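Local coordinates for ABC transporter, substrate binding protein (Agrobacterium tumefaciens, PDB 3C9H), which probably binds a solute in the periplasm and hands it to the membrane components of an ABC transporter, at residues 46-49 against 50-54; 101-105 against 106-110; 123-126 against 127-130; 274-277 against 278-281; 286-289 against 290-294. All coordinates share one frame; numbering follows the deposited sequence.

Contacts 1, 4 and 5 are helical turns on helices 44-57, 274-285 and 287-296, whereas contact 2 closes a helix and contact 3 is a β-hairpin. Contact 3 is the most buried; the other four each have a buried and a solvent-facing side. Contacts 1 and 5 meet through M50 on G289, I292 and M293, and contacts 1 and 4 through F54 and I51 on Y280. Contacts 2 and 3 pack S103 on W125 and A108 on T128. The chemistry follows position: contact 2 ends a helix with a backbone bond to L102 O, contact 5 starts one with a serine N-cap, contact 3 has a bulge, and contacts 1 and 4 lay aliphatic chains or arginines along the helix.

Contact 1: residues 46-49 against 50-54; sequences LATP and MIEGF
The carbonyl oxygen A47 O is approached by two amides of the following turn: I51 N bonds it at 3.0 Å with a nearly straight 167° angle at the hydrogen, while M50 N makes only a weak, strongly bent bond. This turn belongs to helix 44-57, the helix of a β-α-β unit with strands 35-40 and 62-67. At P49 the helix is kinked, because the proline nitrogen has no hydrogen to give to the preceding turn. The ladder resumes at once: E52 N reaches T48 O at 2.8 Å, and G53 N bonds P49 O.

Among side chains, I51 runs back along the helix and sets CD1 4.1 Å from A47 CB. The two form an apolar patch that Y65 of strand 62-67 also touches. The T48 and E52 side chains pass at a slant where E52 is exposed. With CG2 anti to its backbone N, T48 presents the methyl to the carboxylate, CG2 lying 3.3 Å from E52 OE2, while its OG1 turns back to bond E44 O. M50 bends at chi2 and chi3 and carries its sulfur away to helix 287-296. The magnesium ion lies about 9 Å from the A47 side chain. On the E52 side chain, CG rests 3.3 Å from T48 O, the same oxygen that E52 N bonds.

Contact 2: residues 101-105 against 106-110; sequences KLSND and GYAQR
L102 and Y107 form the tight part of this contact, where helix 96-104 ends and the chain reverses. Y107 N donates to L102 O at 2.9 Å, the 6→1 bond of the helix end. Beside this bond L102 CD2 packs on Y107 CB at 3.7 Å, the two side chains crossing at about a right angle. The Y107 ring meets the helix end with its edge: L102 O and D105 CB lie near the ring plane, D105 CB being 3.7 Å from Y107 CD2. The phenol oxygen is held elsewhere, by D82, and Y74 and V78 of helix 70-82 cover L102. One step on, A108 CB rests against S103 OG at 3.7 Å, while that hydroxyl bonds Q99 O.

The solvent-facing part, with exposed G106 and partly exposed D105, is looser. S103 O does not close directly on the turn; a water donates to it at 2.7 Å and also to A108 O at 2.9 Å, linking the last helical turn to the start of the weakly bonded strand 108-109. D105 points its carboxylate away from the turn, where OD2 receives K101 NZ at 3.0 Å on its syn lone pair, a salt bridge laid over the outside of the helix.

G106, with a phi of 94°, takes the positive-phi position that follows the helix end. The companion distance from S103 O to G106 N is long, 3.6 Å, but this glycine, the 6→1 bond and the apolar L102–Y107 pair together resemble a Schellman motif closing helix 96-104.

Contact 3: residues 123-126 against 127-130; sequences ANWR and NTAY
N124 pairs with Y130 and W125 with A129 in antiparallel fashion, the first a non-hydrogen-bonded pair and the second a hydrogen-bonded one, so that strands 124-125 and 129-131 make a tight β-hairpin. The hairpin contains a classic β bulge, T128 and A129 both facing W125. The evidence is at W125 O, which accepts two amides, T128 N at 2.9 Å and A129 N at 3.2 Å. W125 N returns the bond to A129 O. R126 and N127 turn the chain with positive phi values.

The N124 side chain bonds the turn directly. It has CG anti to its backbone N (chi1 -180°), which swings the amide toward the turn; there OD1 takes N127 N at 2.8 Å in its carbonyl plane, on a lone pair. The amide also runs beside Y130, N124 ND2 lying 3.7 Å from Y130 CE1, with amide and ring planes 35° apart. Y130 OH is fixed outside the hairpin by S111 O and S116. On the other face of the hairpin, W125 CB and A129 CB meet, and S103 of helix 96-104 touches both residues. The extended R126 chain runs across one face of the indole, CG 3.7 Å above the plane over its centre, and the guanidinium face lies over W125 CZ2. T128 OG1 donates to R126 O at 2.8 Å, coming from well above the carbonyl plane, 57° out of it.

Contact 4: residues 274-277 against 278-281; sequences PELG and RRYL
P274 O, at the start of helix 274-285, accepts R278 N at 2.8 Å, and the side chain of the same arginine then folds back over that oxygen. Bent at chi3, R278 turns one face of its guanidinium to P274 O, which stands 3.6 Å above the plane and off toward its rim. No guanidinium hydrogen is aimed at the oxygen from this position. R278 NH2 also packs against the proline ring, 3.9 Å from P274 CB. E275 OE2, 5.3 Å from R278 NH1 and not in contact, may add a weak electrostatic attraction.

A second arginine lies on another side of the turn. R279 runs alongside L276, and L276 CD2 sits 3.8 Å from R279 NH2, over one face of the guanidinium. Its NH1 also bonds N58 OD1, which helps hold the guanidinium there. Behind both arginines the backbone ladder is regular, including L281 N to G277 O, at 172°.

Farther out, R278 and P274 touch V267 of strand 258-268, while L276 and Y280 pack on L36 of strand 35-40. Y280 also meets F54 of helix 44-57 edge-to-face, and L281 packs against Y130 of strand 129-131.

Contact 5: residues 286-289 against 290-294; sequences SKEG and QTIMA
S286 and Q290 open the first turn of helix 287-296, Q290 N bonding S286 O at 2.9 Å, and the ladder continues through I292 N to E288 O and M293 N to G289 O. S286 is the N-cap: with an extended psi of 157° it stands directly after helix 274-285 and directly before this helix. Its OG accepts G289 N at 2.9 Å, which satisfies an amide of the first turn. The same hydroxyl bonds F283 O, so one side chain links the end of one helix to the start of the next.

Beyond the cap, T291 doubles the hold on the turn. Its OG1, placed beside the backbone N and anti to the carbonyl carbon (chi1 -57°), donates to K287 O at 2.7 Å. T291 N reaches this oxygen too, at 2.9 Å, but from the opposite face of the carbonyl plane. K287 runs alongside the threonine, its extended chain passing CG by OG1 before continuing outward. I292 lies back on the preceding turn, setting CG1 3.4 Å from E288 O, while its branches also pack on P49 and M50 of helix 44-57. M293 adds contacts with M50 and F284, so I292 and M293 supply an apolar surface toward helices 44-57 and 274-285. At the cap itself, the aliphatic part of Q290 covers the bonded carbonyl, CG sitting 3.3 Å from S286 O.

Contact 1: residues 46-49 against 50-54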
loop_
_atom_site.group_PDB
_atom_site.type_symbol
_atom_site.label_atom_id
_atom_site.label_comp_id
_atom_site.label_asym_id
_atom_site.label_seq_id
_atom_site.Cartn_x
_atom_site.Cartn_y
_atom_site.Cartn_z
ATOM N N LEU A 46 -11.943 -0.452 -5.331
ATOM C CA LEU A 46 -10.931 0.047 -6.259
ATOM C C LEU A 46 -10.380 -1.069 -7.166
ATOM O O LEU A 46 -9.911 -0.821 -8.295
ATOM C CB LEU A 46 -9.808 0.714 -5.450
ATOM C CG LEU A 46 -9.152 2.021 -5.877
ATOM C CD1 LEU A 46 -10.091 3.036 -6.530
ATOM C CD2 LEU A 46 -8.433 2.595 -4.644
ATOM N N ALA A 47 -10.428 -2.310 -6.687
ATOM C CA ALA A 47 -9.952 -3.459 -7.438
ATOM C C ALA A 47 -10.910 -3.878 -8.576
ATOM O O ALA A 47 -10.493 -4.508 -9.543
ATOM C CB ALA A 47 -9.682 -4.634 -6.491
ATOM N N THR A 48 -12.179 -3.494 -8.465
ATOM C CA THR A 48 -13.220 -4.002 -9.343
ATOM C C THR A 48 -12.957 -3.754 -10.824
ATOM O O THR A 48 -13.124 -4.667 -11.602
ATOM C CB THR A 48 -14.630 -3.519 -8.840
ATOM O OG1 THR A 48 -14.857 -4.127 -7.558
ATOM C CG2 THR A 48 -15.758 -3.934 -9.795
ATOM N N PRO A 49 -12.512 -2.546 -11.220
ATOM C CA PRO A 49 -12.147 -2.293 -12.630
ATOM C C PRO A 49 -10.996 -3.185 -13.169
ATOM O O PRO A 49 -10.977 -3.542 -14.361
ATOM C CB PRO A 49 -11.738 -0.814 -12.622
ATOM C CG PRO A 49 -12.511 -0.212 -11.503
ATOM C CD PRO A 49 -12.417 -1.308 -10.425
ATOM N N MET A 50 -10.057 -3.539 -12.306
ATOM C CA MET A 50 -9.002 -4.491 -12.693
ATOM C C MET A 50 -9.583 -5.885 -12.890
ATOM O O MET A 50 -9.283 -6.558 -13.899
ATOM C CB MET A 50 -7.857 -4.512 -11.685
ATOM C CG MET A 50 -7.068 -3.214 -11.602
ATOM S SD MET A 50 -6.226 -2.634 -13.109
ATOM C CE MET A 50 -4.890 -3.829 -13.134
ATOM N N ILE A 51 -10.426 -6.304 -11.948
ATOM C CA ILE A 51 -11.101 -7.587 -12.056
ATOM C C ILE A 51 -11.960 -7.645 -13.341
ATOM O O ILE A 51 -11.916 -8.617 -14.083
ATOM C CB ILE A 51 -11.924 -7.890 -10.788
ATOM C CG1 ILE A 51 -10.990 -8.072 -9.577
ATOM C CG2 ILE A 51 -12.741 -9.142 -10.972
ATOM C CD1 ILE A 51 -11.623 -7.859 -8.209
ATOM N N GLU A 52 -12.737 -6.597 -13.591
ATOM C CA GLU A 52 -13.578 -6.545 -14.794
ATOM C C GLU A 52 -12.736 -6.599 -16.066
ATOM O O GLU A 52 -13.087 -7.309 -17.005
ATOM C CB GLU A 52 -14.454 -5.297 -14.774
ATOM C CG GLU A 52 -15.558 -5.398 -13.716
ATOM C CD GLU A 52 -16.317 -4.089 -13.472
ATOM O OE1 GLU A 52 -15.883 -3.016 -13.976
ATOM O OE2 GLU A 52 -17.333 -4.148 -12.727
ATOM N N GLY A 53 -11.625 -5.868 -16.097
ATOM C CA GLY A 53 -10.736 -5.869 -17.262
ATOM C C GLY A 53 -10.150 -7.242 -17.540
ATOM O O GLY A 53 -10.146 -7.725 -18.677
ATOM N N PHE A 54 -9.679 -7.881 -16.482
ATOM C CA PHE A 54 -9.172 -9.236 -16.560
ATOM C C PHE A 54 -10.222 -10.194 -17.110
ATOM O O PHE A 54 -9.923 -10.998 -17.987
ATOM C CB PHE A 54 -8.689 -9.700 -15.176
ATOM C CG PHE A 54 -8.238 -11.138 -15.150
ATOM C CD1 PHE A 54 -6.997 -11.490 -15.677
ATOM C CD2 PHE A 54 -9.070 -12.140 -14.646
ATOM C CE1 PHE A 54 -6.583 -12.836 -15.671
ATOM C CE2 PHE A 54 -8.667 -13.480 -14.653
ATOM C CZ PHE A 54 -7.426 -13.818 -15.144
#

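Contact 2: residues 101-105 against 106-110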
loop_
_atom_site.group_PDB
_atom_site.type_symbol
_atom_site.label_atom_id
_atom_site.label_comp_id
_atom_site.label_asym_id
_atom_site.label_seq_id
_atom_site.Cartn_x
_atom_site.Cartn_y
_atom_site.Cartn_z
ATOM N N LYS A 101 10.019 -11.208 1.738
ATOM C CA LYS A 101 10.229 -12.352 2.648
ATOM C C LYS A 101 9.594 -13.675 2.186
ATOM O O LYS A 101 10.262 -14.701 2.204
ATOM C CB LYS A 101 9.808 -12.025 4.079
ATOM C CG LYS A 101 10.108 -13.158 5.067
ATOM C CD LYS A 101 10.016 -12.669 6.477
ATOM C CE LYS A 101 10.458 -13.749 7.507
ATOM N NZ LYS A 101 11.832 -14.376 7.237
ATOM N N LEU A 102 8.311 -13.685 1.801
ATOM C CA LEU A 102 7.719 -14.898 1.236
ATOM C C LEU A 102 8.571 -15.432 0.100
ATOM O O LEU A 102 8.860 -16.619 0.048
ATOM C CB LEU A 102 6.306 -14.682 0.690
ATOM C CG LEU A 102 5.127 -14.433 1.625
ATOM C CD1 LEU A 102 3.904 -14.038 0.777
ATOM C CD2 LEU A 102 4.819 -15.633 2.487
ATOM N N SER A 103 8.962 -14.544 -0.811
ATOM C CA SER A 103 9.703 -14.917 -2.000
ATOM C C SER A 103 11.088 -15.462 -1.623
ATOM O O SER A 103 11.569 -16.466 -2.188
ATOM C CB SER A 103 9.821 -13.701 -2.925
ATOM O OG SER A 103 8.536 -13.233 -3.319
ATOM N N ASN A 104 11.721 -14.812 -0.659
ATOM C CA ASN A 104 13.014 -15.280 -0.145
ATOM C C ASN A 104 12.944 -16.661 0.563
ATOM O O ASN A 104 13.897 -17.440 0.516
ATOM C CB ASN A 104 13.575 -14.216 0.798
ATOM C CG ASN A 104 15.026 -14.435 1.129
ATOM O OD1 ASN A 104 15.359 -14.784 2.271
ATOM N ND2 ASN A 104 15.902 -14.252 0.147
ATOM N N ASP A 105 11.836 -16.965 1.233
ATOM C CA ASP A 105 11.736 -18.166 2.062
ATOM C C ASP A 105 11.120 -19.342 1.327
ATOM O O ASP A 105 10.869 -20.387 1.932
ATOM C CB ASP A 105 10.937 -17.894 3.339
ATOM C CG ASP A 105 11.649 -16.972 4.297
ATOM O OD1 ASP A 105 12.868 -16.799 4.154
ATOM O OD2 ASP A 105 11.000 -16.426 5.219
ATOM N N GLY A 106 10.876 -19.190 0.027
ATOM C CA GLY A 106 10.389 -20.305 -0.770
ATOM C C GLY A 106 8.882 -20.409 -0.933
ATOM O O GLY A 106 8.407 -21.388 -1.501
ATOM N N TYR A 107 8.141 -19.398 -0.462
ATOM C CA TYR A 107 6.685 -19.394 -0.532
ATOM C C TYR A 107 6.116 -18.855 -1.853
ATOM O O TYR A 107 4.907 -18.933 -2.081
ATOM C CB TYR A 107 6.084 -18.639 0.682
ATOM C CG TYR A 107 6.305 -19.367 1.989
ATOM C CD1 TYR A 107 5.383 -20.300 2.462
ATOM C CD2 TYR A 107 7.456 -19.150 2.738
ATOM C CE1 TYR A 107 5.604 -21.001 3.649
ATOM C CE2 TYR A 107 7.685 -19.835 3.945
ATOM C CZ TYR A 107 6.761 -20.763 4.387
ATOM O OH TYR A 107 6.990 -21.430 5.564
ATOM N N ALA A 108 6.982 -18.331 -2.720
ATOM C CA ALA A 108 6.604 -17.912 -4.054
ATOM C C ALA A 108 7.197 -18.876 -5.088
ATOM O O ALA A 108 8.026 -19.745 -4.764
ATOM C CB ALA A 108 7.063 -16.480 -4.311
ATOM N N GLN A 109 6.752 -18.732 -6.333
ATOM C CA GLN A 109 7.371 -19.421 -7.455
ATOM C C GLN A 109 7.609 -18.412 -8.588
ATOM O O GLN A 109 6.913 -17.404 -8.692
ATOM C CB GLN A 109 6.525 -20.614 -7.920
ATOM C CG GLN A 109 5.106 -20.280 -8.355
ATOM C CD GLN A 109 4.374 -21.503 -8.874
ATOM O OE1 GLN A 109 4.679 -21.991 -9.948
ATOM N NE2 GLN A 109 3.413 -22.006 -8.107
ATOM N N ARG A 110 8.615 -18.702 -9.408
ATOM C CA ARG A 110 9.049 -17.828 -10.474
ATOM C C ARG A 110 7.962 -17.714 -11.525
ATOM O O ARG A 110 7.263 -18.696 -11.852
ATOM C CB ARG A 110 10.358 -18.371 -11.090
ATOM C CG ARG A 110 11.007 -17.498 -12.121
ATOM C CD ARG A 110 12.336 -18.134 -12.637
ATOM N NE ARG A 110 13.104 -17.229 -13.503
ATOM C CZ ARG A 110 14.140 -16.492 -13.106
ATOM N NH1 ARG A 110 14.569 -16.510 -11.840
ATOM N NH2 ARG A 110 14.755 -15.722 -13.986
HETATM O O HOH W 1 9.924 -18.349 -3.080
#

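Contact 3: residues 123-126 against 127-130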
loop_
_atom_site.group_PDB
_atom_site.type_symbol
_atom_site.label_atom_id
_atom_site.label_comp_id
_atom_site.label_asym_id
_atom_site.label_seq_id
_atom_site.Cartn_x
_atom_site.Cartn_y
_atom_site.Cartn_z
ATOM N N ALA A 123 12.038 -2.995 -9.964
ATOM C CA ALA A 123 10.688 -3.476 -9.701
ATOM C C ALA A 123 10.551 -4.988 -9.926
ATOM O O ALA A 123 9.440 -5.522 -9.944
ATOM C CB ALA A 123 9.672 -2.690 -10.555
ATOM N N ASN A 124 11.679 -5.685 -10.059
ATOM C CA ASN A 124 11.670 -7.120 -10.305
ATOM C C ASN A 124 12.712 -7.839 -9.444
ATOM O O ASN A 124 13.915 -7.631 -9.628
ATOM C CB ASN A 124 11.966 -7.352 -11.784
ATOM C CG ASN A 124 11.979 -8.809 -12.163
ATOM O OD1 ASN A 124 11.886 -9.685 -11.312
ATOM N ND2 ASN A 124 12.091 -9.074 -13.453
ATOM N N TRP A 125 12.253 -8.664 -8.505
ATOM C CA TRP A 125 13.118 -9.604 -7.783
ATOM C C TRP A 125 12.978 -11.009 -8.396
ATOM O O TRP A 125 11.957 -11.662 -8.231
ATOM C CB TRP A 125 12.783 -9.663 -6.285
ATOM C CG TRP A 125 13.794 -10.464 -5.479
ATOM C CD1 TRP A 125 15.046 -10.060 -5.106
ATOM C CD2 TRP A 125 13.648 -11.813 -4.968
ATOM N NE1 TRP A 125 15.680 -11.058 -4.403
ATOM C CE2 TRP A 125 14.849 -12.141 -4.309
ATOM C CE3 TRP A 125 12.634 -12.781 -5.041
ATOM C CZ2 TRP A 125 15.056 -13.395 -3.690
ATOM C CZ3 TRP A 125 12.838 -14.029 -4.419
ATOM C CH2 TRP A 125 14.031 -14.320 -3.758
ATOM N N ARG A 126 13.996 -11.420 -9.151
ATOM C CA ARG A 126 14.121 -12.786 -9.681
ATOM C C ARG A 126 12.947 -13.321 -10.461
ATOM O O ARG A 126 12.663 -14.517 -10.393
ATOM C CB ARG A 126 14.404 -13.750 -8.540
ATOM C CG ARG A 126 15.653 -13.405 -7.795
ATOM C CD ARG A 126 16.059 -14.561 -6.949
ATOM N NE ARG A 126 17.332 -14.307 -6.303
ATOM C CZ ARG A 126 17.773 -14.947 -5.217
ATOM N NH1 ARG A 126 17.036 -15.884 -4.608
ATOM N NH2 ARG A 126 18.954 -14.619 -4.720
ATOM N N ASN A 127 12.299 -12.450 -11.235
ATOM C CA ASN A 127 11.121 -12.818 -12.044
ATOM C C ASN A 127 10.014 -13.461 -11.188
ATOM O O ASN A 127 9.132 -14.150 -11.704
ATOM C CB ASN A 127 11.539 -13.747 -13.194
ATOM C CG ASN A 127 11.957 -12.999 -14.462
ATOM O OD1 ASN A 127 11.922 -13.576 -15.553
ATOM N ND2 ASN A 127 12.351 -11.747 -14.335
ATOM N N THR A 128 10.042 -13.153 -9.896
ATOM C CA THR A 128 9.212 -13.813 -8.893
ATOM C C THR A 128 8.254 -12.844 -8.187
ATOM O O THR A 128 7.047 -13.079 -8.175
ATOM C CB THR A 128 10.099 -14.548 -7.846
ATOM O OG1 THR A 128 10.881 -15.538 -8.519
ATOM C CG2 THR A 128 9.227 -15.271 -6.790
ATOM N N ALA A 129 8.817 -11.791 -7.580
ATOM C CA ALA A 129 8.093 -10.669 -6.983
ATOM C C ALA A 129 8.255 -9.411 -7.841
ATOM O O ALA A 129 9.396 -8.978 -8.156
ATOM C CB ALA A 129 8.631 -10.392 -5.589
ATOM N N TYR A 130 7.128 -8.840 -8.241
ATOM C CA TYR A 130 7.098 -7.668 -9.093
ATOM C C TYR A 130 6.386 -6.505 -8.424
ATOM O O TYR A 130 5.236 -6.642 -7.976
ATOM C CB TYR A 130 6.352 -7.990 -10.385
ATOM C CG TYR A 130 6.973 -9.069 -11.251
ATOM C CD1 TYR A 130 7.855 -8.729 -12.250
ATOM C CD2 TYR A 130 6.635 -10.426 -11.102
ATOM C CE1 TYR A 130 8.432 -9.700 -13.085
ATOM C CE2 TYR A 130 7.210 -11.405 -11.929
ATOM C CZ TYR A 130 8.102 -11.027 -12.918
ATOM O OH TYR A 130 8.662 -11.939 -13.754
#

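Contact 4: residues 274-277 against 278-281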
loop_
_atom_site.group_PDB
_atom_site.type_symbol
_atom_site.label_atom_id
_atom_site.label_comp_id
_atom_site.label_asym_id
_atom_site.label_seq_id
_atom_site.Cartn_x
_atom_site.Cartn_y
_atom_site.Cartn_z
ATOM N N PRO A 274 -1.585 -22.036 -10.495
ATOM C CA PRO A 274 -0.539 -21.058 -10.735
ATOM C C PRO A 274 -0.634 -20.429 -12.119
ATOM O O PRO A 274 -0.255 -19.276 -12.303
ATOM C CB PRO A 274 0.760 -21.864 -10.561
ATOM C CG PRO A 274 0.385 -23.293 -10.723
ATOM C CD PRO A 274 -1.041 -23.390 -10.242
ATOM N N GLU A 275 -1.176 -21.169 -13.072
ATOM C CA GLU A 275 -1.318 -20.674 -14.424
ATOM C C GLU A 275 -2.281 -19.493 -14.466
ATOM O O GLU A 275 -2.010 -18.510 -15.143
ATOM C CB GLU A 275 -1.769 -21.772 -15.377
ATOM C CG GLU A 275 -0.784 -22.938 -15.504
ATOM C CD GLU A 275 -1.029 -24.055 -14.500
ATOM O OE1 GLU A 275 -1.819 -23.872 -13.538
ATOM O OE2 GLU A 275 -0.415 -25.127 -14.670
ATOM N N LEU A 276 -3.385 -19.581 -13.730
ATOM C CA LEU A 276 -4.346 -18.481 -13.672
ATOM C C LEU A 276 -3.746 -17.276 -12.929
ATOM O O LEU A 276 -3.921 -16.116 -13.334
ATOM C CB LEU A 276 -5.643 -18.926 -13.015
ATOM C CG LEU A 276 -6.517 -19.888 -13.816
ATOM C CD1 LEU A 276 -7.822 -20.055 -13.082
ATOM C CD2 LEU A 276 -6.729 -19.414 -15.259
ATOM N N GLY A 277 -3.008 -17.572 -11.860
ATOM C CA GLY A 277 -2.254 -16.578 -11.128
ATOM C C GLY A 277 -1.301 -15.798 -12.006
ATOM O O GLY A 277 -1.267 -14.556 -11.937
ATOM N N ARG A 278 -0.512 -16.498 -12.823
ATOM C CA ARG A 278 0.394 -15.849 -13.756
ATOM C C ARG A 278 -0.348 -15.042 -14.813
ATOM O O ARG A 278 0.145 -13.985 -15.264
ATOM C CB ARG A 278 1.288 -16.856 -14.460
ATOM C CG ARG A 278 2.433 -17.264 -13.648
ATOM C CD ARG A 278 3.350 -18.156 -14.378
ATOM N NE ARG A 278 3.909 -19.051 -13.400
ATOM C CZ ARG A 278 3.529 -20.305 -13.198
ATOM N NH1 ARG A 278 2.677 -20.920 -13.974
ATOM N NH2 ARG A 278 4.110 -20.966 -12.247
ATOM N N ARG A 279 -1.511 -15.532 -15.217
ATOM C CA ARG A 279 -2.334 -14.803 -16.192
ATOM C C ARG A 279 -2.781 -13.454 -15.636
ATOM O O ARG A 279 -2.765 -12.437 -16.340
ATOM C CB ARG A 279 -3.586 -15.600 -16.604
ATOM C CG ARG A 279 -3.983 -15.240 -18.042
ATOM C CD ARG A 279 -5.279 -15.834 -18.491
ATOM N NE ARG A 279 -5.209 -17.282 -18.554
ATOM C CZ ARG A 279 -6.204 -18.073 -18.947
ATOM N NH1 ARG A 279 -7.385 -17.567 -19.299
ATOM N NH2 ARG A 279 -6.027 -19.394 -18.945
ATOM N N TYR A 280 -3.228 -13.470 -14.389
ATOM C CA TYR A 280 -3.651 -12.265 -13.684
ATOM C C TYR A 280 -2.453 -11.308 -13.485
ATOM O O TYR A 280 -2.535 -10.101 -13.764
ATOM C CB TYR A 280 -4.222 -12.678 -12.345
ATOM C CG TYR A 280 -5.045 -11.654 -11.630
ATOM C CD1 TYR A 280 -6.352 -11.372 -12.031
ATOM C CD2 TYR A 280 -4.557 -11.017 -10.499
ATOM C CE1 TYR A 280 -7.151 -10.444 -11.326
ATOM C CE2 TYR A 280 -5.357 -10.092 -9.783
ATOM C CZ TYR A 280 -6.644 -9.822 -10.209
ATOM O OH TYR A 280 -7.422 -8.909 -9.511
ATOM N N LEU A 281 -1.334 -11.856 -13.030
ATOM C CA LEU A 281 -0.096 -11.056 -12.943
ATOM C C LEU A 281 0.281 -10.414 -14.273
ATOM O O LEU A 281 0.546 -9.210 -14.356
ATOM C CB LEU A 281 1.047 -11.932 -12.420
ATOM C CG LEU A 281 2.414 -11.295 -12.321
ATOM C CD1 LEU A 281 2.386 -9.932 -11.534
ATOM C CD2 LEU A 281 3.410 -12.292 -11.728
#

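Contact 5: residues 286-289 against 290-294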
loop_
_atom_site.group_PDB
_atom_site.type_symbol
_atom_site.label_atom_id
_atom_site.label_comp_id
_atom_site.label_asym_id
_atom_site.label_seq_id
_atom_site.Cartn_x
_atom_site.Cartn_y
_atom_site.Cartn_z
ATOM N N SER A 286 0.426 -5.594 -17.834
ATOM C CA SER A 286 0.120 -5.252 -19.232
ATOM C C SER A 286 -0.134 -3.746 -19.415
ATOM O O SER A 286 -0.508 -3.054 -18.468
ATOM C CB SER A 286 -1.112 -6.043 -19.731
ATOM O OG SER A 286 -2.338 -5.576 -19.156
ATOM N N LYS A 287 0.043 -3.249 -20.633
ATOM C CA LYS A 287 -0.333 -1.861 -20.933
ATOM C C LYS A 287 -1.779 -1.589 -20.540
ATOM O O LYS A 287 -2.052 -0.572 -19.890
ATOM C CB LYS A 287 -0.096 -1.510 -22.405
ATOM C CG LYS A 287 -0.170 -0.023 -22.680
ATOM C CD LYS A 287 0.048 0.276 -24.152
ATOM C CE LYS A 287 -0.011 1.775 -24.421
ATOM N NZ LYS A 287 0.533 2.078 -25.784
ATOM N N GLU A 288 -2.691 -2.500 -20.892
ATOM C CA GLU A 288 -4.113 -2.359 -20.565
ATOM C C GLU A 288 -4.351 -2.256 -19.059
ATOM O O GLU A 288 -5.011 -1.338 -18.599
ATOM C CB GLU A 288 -4.961 -3.520 -21.135
ATOM C CG GLU A 288 -6.499 -3.276 -21.017
ATOM C CD GLU A 288 -7.385 -4.532 -21.220
ATOM O OE1 GLU A 288 -6.959 -5.502 -21.906
ATOM O OE2 GLU A 288 -8.532 -4.538 -20.688
ATOM N N GLY A 289 -3.820 -3.210 -18.301
ATOM C CA GLY A 289 -4.023 -3.244 -16.871
ATOM C C GLY A 289 -3.424 -2.032 -16.174
ATOM O O GLY A 289 -4.070 -1.393 -15.347
ATOM N N GLN A 290 -2.191 -1.706 -16.541
ATOM C CA GLN A 290 -1.502 -0.540 -15.981
ATOM C C GLN A 290 -2.169 0.789 -16.345
ATOM O O GLN A 290 -2.104 1.744 -15.569
ATOM C CB GLN A 290 -0.027 -0.549 -16.411
ATOM C CG GLN A 290 0.790 -1.695 -15.794
ATOM C CD GLN A 290 1.421 -1.374 -14.441
ATOM O OE1 GLN A 290 1.269 -2.147 -13.478
ATOM N NE2 GLN A 290 2.116 -0.246 -14.351
ATOM N N THR A 291 -2.818 0.852 -17.514
ATOM C CA THR A 291 -3.574 2.053 -17.909
ATOM C C THR A 291 -4.862 2.225 -17.073
ATOM O O THR A 291 -5.231 3.347 -16.718
ATOM C CB THR A 291 -3.878 2.078 -19.430
ATOM O OG1 THR A 291 -2.657 2.004 -20.158
ATOM C CG2 THR A 291 -4.600 3.370 -19.842
ATOM N N ILE A 292 -5.526 1.119 -16.745
ATOM C CA ILE A 292 -6.691 1.152 -15.835
ATOM C C ILE A 292 -6.297 1.697 -14.473
ATOM O O ILE A 292 -6.964 2.591 -13.943
ATOM C CB ILE A 292 -7.377 -0.230 -15.676
ATOM C CG1 ILE A 292 -7.984 -0.687 -17.012
ATOM C CG2 ILE A 292 -8.452 -0.171 -14.569
ATOM C CD1 ILE A 292 -8.325 -2.212 -17.072
ATOM N N MET A 293 -5.212 1.190 -13.903
ATOM C CA MET A 293 -4.666 1.743 -12.637
ATOM C C MET A 293 -4.423 3.269 -12.703
ATOM O O MET A 293 -4.944 4.056 -11.903
ATOM C CB MET A 293 -3.305 1.126 -12.336
ATOM C CG MET A 293 -3.266 -0.220 -11.667
ATOM S SD MET A 293 -1.509 -0.767 -11.635
ATOM C CE MET A 293 -1.769 -2.520 -11.415
ATOM N N ALA A 294 -3.612 3.670 -13.671
ATOM C CA ALA A 294 -3.227 5.060 -13.835
ATOM C C ALA A 294 -4.415 5.981 -14.108
ATOM O O ALA A 294 -4.490 7.077 -13.558
ATOM C CB ALA A 294 -2.216 5.191 -14.957
#